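Local coordinates for protein isomaltose glucohydrolase (Kribbella flavida, PDB 5Z3E) that hydrolyses the alpha-1,6-glucosidic linkage of isomaltose from its non-reducing end, releasing beta-D-glucose and D-glucose inside the cell, at residues D252-G266 / D283-L296. The protein carries 1 engineered substitution. Sequence-based numbering, arbitrary orientation. Where two conformers were deposited one is given.
Sequences DGHLVKWLGSSAVDG and DVAAMTRAAVAKDL
With chi1 at -59°, Thr288 sets OG1 anti to its carbonyl carbon, where it meets Leu255 N; the Val264 chi1 of -64° leaves CG2 between backbone N and carbonyl carbon, against Asp295 OD2 and Leu296 CD1. In this glycoside hydrolase family 15 domain, helix 283-296 packs against the second strand of a small antiparallel hairpin and the loop that follows, a worked example of a helical hydroxyl serving two backbones at once. Thr288 OG1 accepts from Leu255 N at 2.9 Å, nearly straight at 162°, and donates to Val284 O, 2.7 Å away. Beside this bond the Leu255 side chain crosses that of Val284 at about a right angle, Leu255 CG lying 3.9 Å from Val284 CG1. One helical turn before Thr288, Val284 CA makes a CA-H...O contact with Gly253 O (3.4 Å). Ala291 CB sits over one face of the His254 ring, near its rim; His254 ND1 donates to Leu255 O, which lies in the ring plane, although the nitrogen stands above the carbonyl plane. The Asp265 side chain sets off away from the helix, salt-bridged to Lys257 and close to Asp195, the predicted proton acceptor. A water accepts from Val264 N at 3.0 Å and donates to Asp295 OD2 at 2.7 Å.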
loop_
_atom_site.group_PDB
_atom_site.type_symbol
_atom_site.label_atom_id
_atom_site.label_comp_id
_atom_site.label_asym_id
_atom_site.label_seq_id
_atom_site.Cartn_x
_atom_site.Cartn_y
_atom_site.Cartn_z
ATOM N N ASP A 252 -21.013 11.227 -7.502
ATOM C CA ASP A 252 -20.761 12.658 -7.641
ATOM C C ASP A 252 -19.398 12.928 -8.264
ATOM O O ASP A 252 -18.713 13.895 -7.938
ATOM C CB ASP A 252 -20.919 13.365 -6.282
ATOM C CG ASP A 252 -22.304 13.200 -5.686
ATOM O OD1 ASP A 252 -23.294 13.122 -6.444
ATOM O OD2 ASP A 252 -22.395 13.109 -4.451
ATOM N N GLY A 253 -18.998 12.054 -9.189
ATOM C CA GLY A 253 -17.767 12.242 -9.927
ATOM C C GLY A 253 -16.494 11.753 -9.265
ATOM O O GLY A 253 -15.439 11.846 -9.889
ATOM N N HIS A 254 -16.562 11.278 -8.021
ATOM C CA HIS A 254 -15.367 10.838 -7.316
ATOM C C HIS A 254 -15.457 9.372 -6.931
ATOM O O HIS A 254 -16.548 8.822 -6.723
ATOM C CB HIS A 254 -15.084 11.684 -6.043
ATOM C CG HIS A 254 -16.209 11.721 -5.059
ATOM N ND1 HIS A 254 -16.487 10.702 -4.168
ATOM C CD2 HIS A 254 -17.141 12.676 -4.810
ATOM C CE1 HIS A 254 -17.527 11.031 -3.423
ATOM N NE2 HIS A 254 -17.952 12.213 -3.800
ATOM N N LEU A 255 -14.306 8.724 -6.782
ATOM C CA LEU A 255 -14.277 7.403 -6.170
ATOM C C LEU A 255 -14.812 7.480 -4.747
ATOM O O LEU A 255 -14.752 8.528 -4.087
ATOM C CB LEU A 255 -12.847 6.859 -6.158
ATOM C CG LEU A 255 -12.214 6.622 -7.537
ATOM C CD1 LEU A 255 -10.747 6.300 -7.387
ATOM C CD2 LEU A 255 -12.907 5.507 -8.282
ATOM N N VAL A 256 -15.312 6.348 -4.259
ATOM C CA VAL A 256 -15.795 6.207 -2.896
ATOM C C VAL A 256 -15.077 5.084 -2.178
ATOM O O VAL A 256 -14.428 4.231 -2.783
ATOM C CB VAL A 256 -17.318 6.036 -2.843
ATOM C CG1 VAL A 256 -18.005 7.297 -3.342
ATOM C CG2 VAL A 256 -17.754 4.814 -3.622
ATOM N N LYS A 257 -15.238 5.092 -0.859
ATOM C CA LYS A 257 -14.495 4.236 0.030
ATOM C C LYS A 257 -14.734 2.747 -0.232
ATOM O O LYS A 257 -13.781 1.951 -0.298
ATOM C CB LYS A 257 -14.890 4.683 1.429
ATOM C CG LYS A 257 -14.406 3.915 2.537
ATOM C CD LYS A 257 -14.598 4.685 3.844
ATOM C CE LYS A 257 -14.347 3.800 4.926
ATOM N NZ LYS A 257 -12.994 3.553 5.107
ATOM N N TRP A 258 -15.978 2.347 -0.355
ATOM C CA TRP A 258 -16.325 0.983 -0.722
ATOM C C TRP A 258 -17.501 1.039 -1.674
ATOM O O TRP A 258 -18.237 2.023 -1.760
ATOM C CB TRP A 258 -16.568 0.085 0.497
ATOM C CG TRP A 258 -17.670 0.456 1.453
ATOM C CD1 TRP A 258 -19.017 0.401 1.231
ATOM C CD2 TRP A 258 -17.509 0.811 2.831
ATOM N NE1 TRP A 258 -19.694 0.709 2.386
ATOM C CE2 TRP A 258 -18.793 0.956 3.383
ATOM C CE3 TRP A 258 -16.413 0.997 3.652
ATOM C CZ2 TRP A 258 -18.997 1.277 4.733
ATOM C CZ3 TRP A 258 -16.617 1.328 4.980
ATOM C CH2 TRP A 258 -17.898 1.463 5.501
ATOM N N LEU A 259 -17.678 -0.037 -2.439
ATOM C CA LEU A 259 -18.788 -0.076 -3.380
ATOM C C LEU A 259 -20.072 0.188 -2.639
ATOM O O LEU A 259 -20.314 -0.414 -1.573
ATOM C CB LEU A 259 -18.866 -1.439 -4.068
ATOM C CG LEU A 259 -17.612 -1.901 -4.814
ATOM C CD1 LEU A 259 -17.900 -3.223 -5.472
ATOM C CD2 LEU A 259 -17.103 -0.865 -5.831
ATOM N N GLY A 260 -20.916 1.072 -3.157
ATOM C CA GLY A 260 -22.179 1.351 -2.522
ATOM C C GLY A 260 -22.128 2.363 -1.381
ATOM O O GLY A 260 -23.123 2.498 -0.672
ATOM N N SER A 261 -21.020 3.046 -1.151
ATOM C CA SER A 261 -20.939 4.113 -0.163
ATOM C C SER A 261 -20.870 5.446 -0.871
ATOM O O SER A 261 -20.605 5.523 -2.075
ATOM C CB SER A 261 -19.651 3.937 0.692
ATOM O OG SER A 261 -18.524 4.155 -0.087
ATOM N N SER A 262 -21.047 6.515 -0.104
ATOM C CA SER A 262 -20.903 7.869 -0.616
ATOM C C SER A 262 -19.616 8.565 -0.174
ATOM O O SER A 262 -19.232 9.560 -0.793
ATOM C CB SER A 262 -22.110 8.722 -0.207
ATOM O OG SER A 262 -22.234 8.821 1.194
ATOM N N ALA A 263 -18.995 8.115 0.889
ATOM C CA ALA A 263 -17.853 8.817 1.485
ATOM C C ALA A 263 -16.551 8.436 0.823
ATOM O O ALA A 263 -16.454 7.413 0.156
ATOM C CB ALA A 263 -17.786 8.545 2.943
ATOM N N VAL A 264 -15.537 9.257 1.063
ATOM C CA VAL A 264 -14.183 8.956 0.622
ATOM C C VAL A 264 -13.343 8.376 1.747
ATOM O O VAL A 264 -13.689 8.401 2.914
ATOM C CB VAL A 264 -13.492 10.170 -0.040
ATOM C CG1 VAL A 264 -14.212 10.568 -1.304
ATOM C CG2 VAL A 264 -13.309 11.355 0.901
ATOM N N ASP A 265 -12.198 7.824 1.364
ATOM C CA ASP A 265 -11.164 7.298 2.255
ATOM C C ASP A 265 -9.847 7.871 1.749
ATOM O O ASP A 265 -9.659 8.046 0.541
ATOM C CB ASP A 265 -11.164 5.764 2.232
ATOM C CG ASP A 265 -10.222 5.123 3.231
ATOM O OD1 ASP A 265 -8.999 5.044 2.922
ATOM O OD2 ASP A 265 -10.680 4.699 4.310
ATOM N N GLY A 266 -8.911 8.132 2.659
ATOM C CA GLY A 266 -7.649 8.704 2.277
ATOM C C GLY A 266 -6.772 7.805 1.412
ATOM O O GLY A 266 -5.838 8.279 0.782
ATOM N N ASP A 283 -11.218 13.160 -15.118
ATOM C CA ASP A 283 -12.081 13.905 -14.223
ATOM C C ASP A 283 -12.287 13.204 -12.882
ATOM O O ASP A 283 -12.357 13.862 -11.844
ATOM C CB ASP A 283 -13.447 14.183 -14.852
ATOM C CG ASP A 283 -13.427 15.117 -16.043
ATOM O OD1 ASP A 283 -12.408 15.759 -16.307
ATOM O OD2 ASP A 283 -14.484 15.182 -16.714
ATOM N N VAL A 284 -12.386 11.871 -12.891
ATOM C CA VAL A 284 -12.580 11.153 -11.650
ATOM C C VAL A 284 -11.348 11.256 -10.759
ATOM O O VAL A 284 -11.453 11.342 -9.531
ATOM C CB VAL A 284 -12.985 9.694 -11.913
ATOM C CG1 VAL A 284 -12.940 8.848 -10.638
ATOM C CG2 VAL A 284 -14.381 9.661 -12.541
ATOM N N ALA A 285 -10.159 11.282 -11.363
ATOM C CA ALA A 285 -8.948 11.494 -10.590
ATOM C C ALA A 285 -8.966 12.866 -9.923
ATOM O O ALA A 285 -8.688 12.994 -8.730
ATOM C CB ALA A 285 -7.734 11.325 -11.466
ATOM N N ALA A 286 -9.260 13.903 -10.700
ATOM C CA ALA A 286 -9.286 15.262 -10.170
ATOM C C ALA A 286 -10.325 15.377 -9.065
ATOM O O ALA A 286 -10.071 15.979 -8.015
ATOM C CB ALA A 286 -9.550 16.242 -11.297
ATOM N N MET A 287 -11.515 14.838 -9.291
ATOM C CA MET A 287 -12.576 14.958 -8.305
ATOM C C MET A 287 -12.246 14.179 -7.046
ATOM O O MET A 287 -12.610 14.589 -5.932
ATOM C CB MET A 287 -13.896 14.504 -8.893
ATOM C CG MET A 287 -14.444 15.463 -9.988
ATOM S SD MET A 287 -14.963 17.000 -9.465
ATOM C CE MET A 287 -15.776 16.474 -8.178
ATOM N N THR A 288 -11.575 13.038 -7.187
ATOM C CA THR A 288 -11.167 12.252 -6.032
ATOM C C THR A 288 -10.093 12.952 -5.219
ATOM O O THR A 288 -10.179 13.003 -3.989
ATOM C CB THR A 288 -10.708 10.844 -6.467
ATOM O OG1 THR A 288 -11.788 10.185 -7.139
ATOM C CG2 THR A 288 -10.319 9.998 -5.284
ATOM N N ARG A 289 -9.082 13.507 -5.890
ATOM C CA ARG A 289 -8.081 14.282 -5.155
ATOM C C ARG A 289 -8.753 15.430 -4.411
ATOM O O ARG A 289 -8.415 15.704 -3.264
ATOM C CB ARG A 289 -6.995 14.822 -6.080
ATOM C CG ARG A 289 -6.103 13.765 -6.693
ATOM C CD ARG A 289 -4.894 14.370 -7.406
ATOM N NE ARG A 289 -5.250 15.323 -8.443
ATOM C CZ ARG A 289 -5.472 15.025 -9.706
ATOM N NH1 ARG A 289 -5.300 13.793 -10.175
ATOM N NH2 ARG A 289 -5.902 15.982 -10.532
ATOM N N ALA A 290 -9.688 16.119 -5.070
ATOM C CA ALA A 290 -10.361 17.256 -4.445
ATOM C C ALA A 290 -11.205 16.835 -3.266
ATOM O O ALA A 290 -11.258 17.545 -2.245
ATOM C CB ALA A 290 -11.210 18.002 -5.492
ATOM N N ALA A 291 -11.892 15.702 -3.380
ATOM C CA ALA A 291 -12.751 15.221 -2.292
ATOM C C ALA A 291 -11.934 14.796 -1.093
ATOM O O ALA A 291 -12.283 15.079 0.055
ATOM C CB ALA A 291 -13.630 14.110 -2.784
ATOM N N VAL A 292 -10.836 14.081 -1.333
ATOM C CA VAL A 292 -9.955 13.707 -0.243
ATOM C C VAL A 292 -9.393 14.959 0.425
ATOM O O VAL A 292 -9.331 15.064 1.658
ATOM C CB VAL A 292 -8.850 12.756 -0.738
ATOM C CG1 VAL A 292 -7.782 12.554 0.328
ATOM C CG2 VAL A 292 -9.462 11.422 -1.159
ATOM N N ALA A 293 -8.958 15.935 -0.386
ATOM C CA ALA A 293 -8.398 17.155 0.186
ATOM C C ALA A 293 -9.430 17.859 1.068
ATOM O O ALA A 293 -9.136 18.265 2.191
ATOM C CB ALA A 293 -7.907 18.046 -0.923
ATOM N N LYS A 294 -10.642 18.011 0.547
ATOM C CA LYS A 294 -11.669 18.725 1.278
ATOM C C LYS A 294 -12.114 17.986 2.533
ATOM O O LYS A 294 -12.294 18.590 3.605
ATOM C CB LYS A 294 -12.881 18.962 0.373
ATOM C CG LYS A 294 -13.994 19.721 1.051
ATOM C CD LYS A 294 -15.068 20.136 0.129
ATOM C CE LYS A 294 -15.948 21.180 0.898
ATOM N NZ LYS A 294 -17.342 21.112 0.428
ATOM N N ASP A 295 -12.331 16.678 2.429
ATOM C CA ASP A 295 -12.941 15.927 3.514
ATOM C C ASP A 295 -11.952 15.428 4.547
ATOM O O ASP A 295 -12.333 15.201 5.687
ATOM C CB ASP A 295 -13.750 14.762 2.982
ATOM C CG ASP A 295 -14.946 15.179 2.148
ATOM O OD1 ASP A 295 -15.230 16.385 2.038
ATOM O OD2 ASP A 295 -15.584 14.290 1.575
ATOM N N LEU A 296 -10.699 15.218 4.135
ATOM C CA LEU A 296 -9.754 14.470 4.963
ATOM C C LEU A 296 -8.409 15.137 5.182
ATOM O O LEU A 296 -7.672 14.707 6.066
ATOM C CB LEU A 296 -9.538 13.065 4.406
ATOM C CG LEU A 296 -10.789 12.186 4.392
ATOM C CD1 LEU A 296 -10.473 10.896 3.609
ATOM C CD2 LEU A 296 -11.283 11.834 5.812
HETATM O O HOH W 1 -16.288 11.824 2.453
#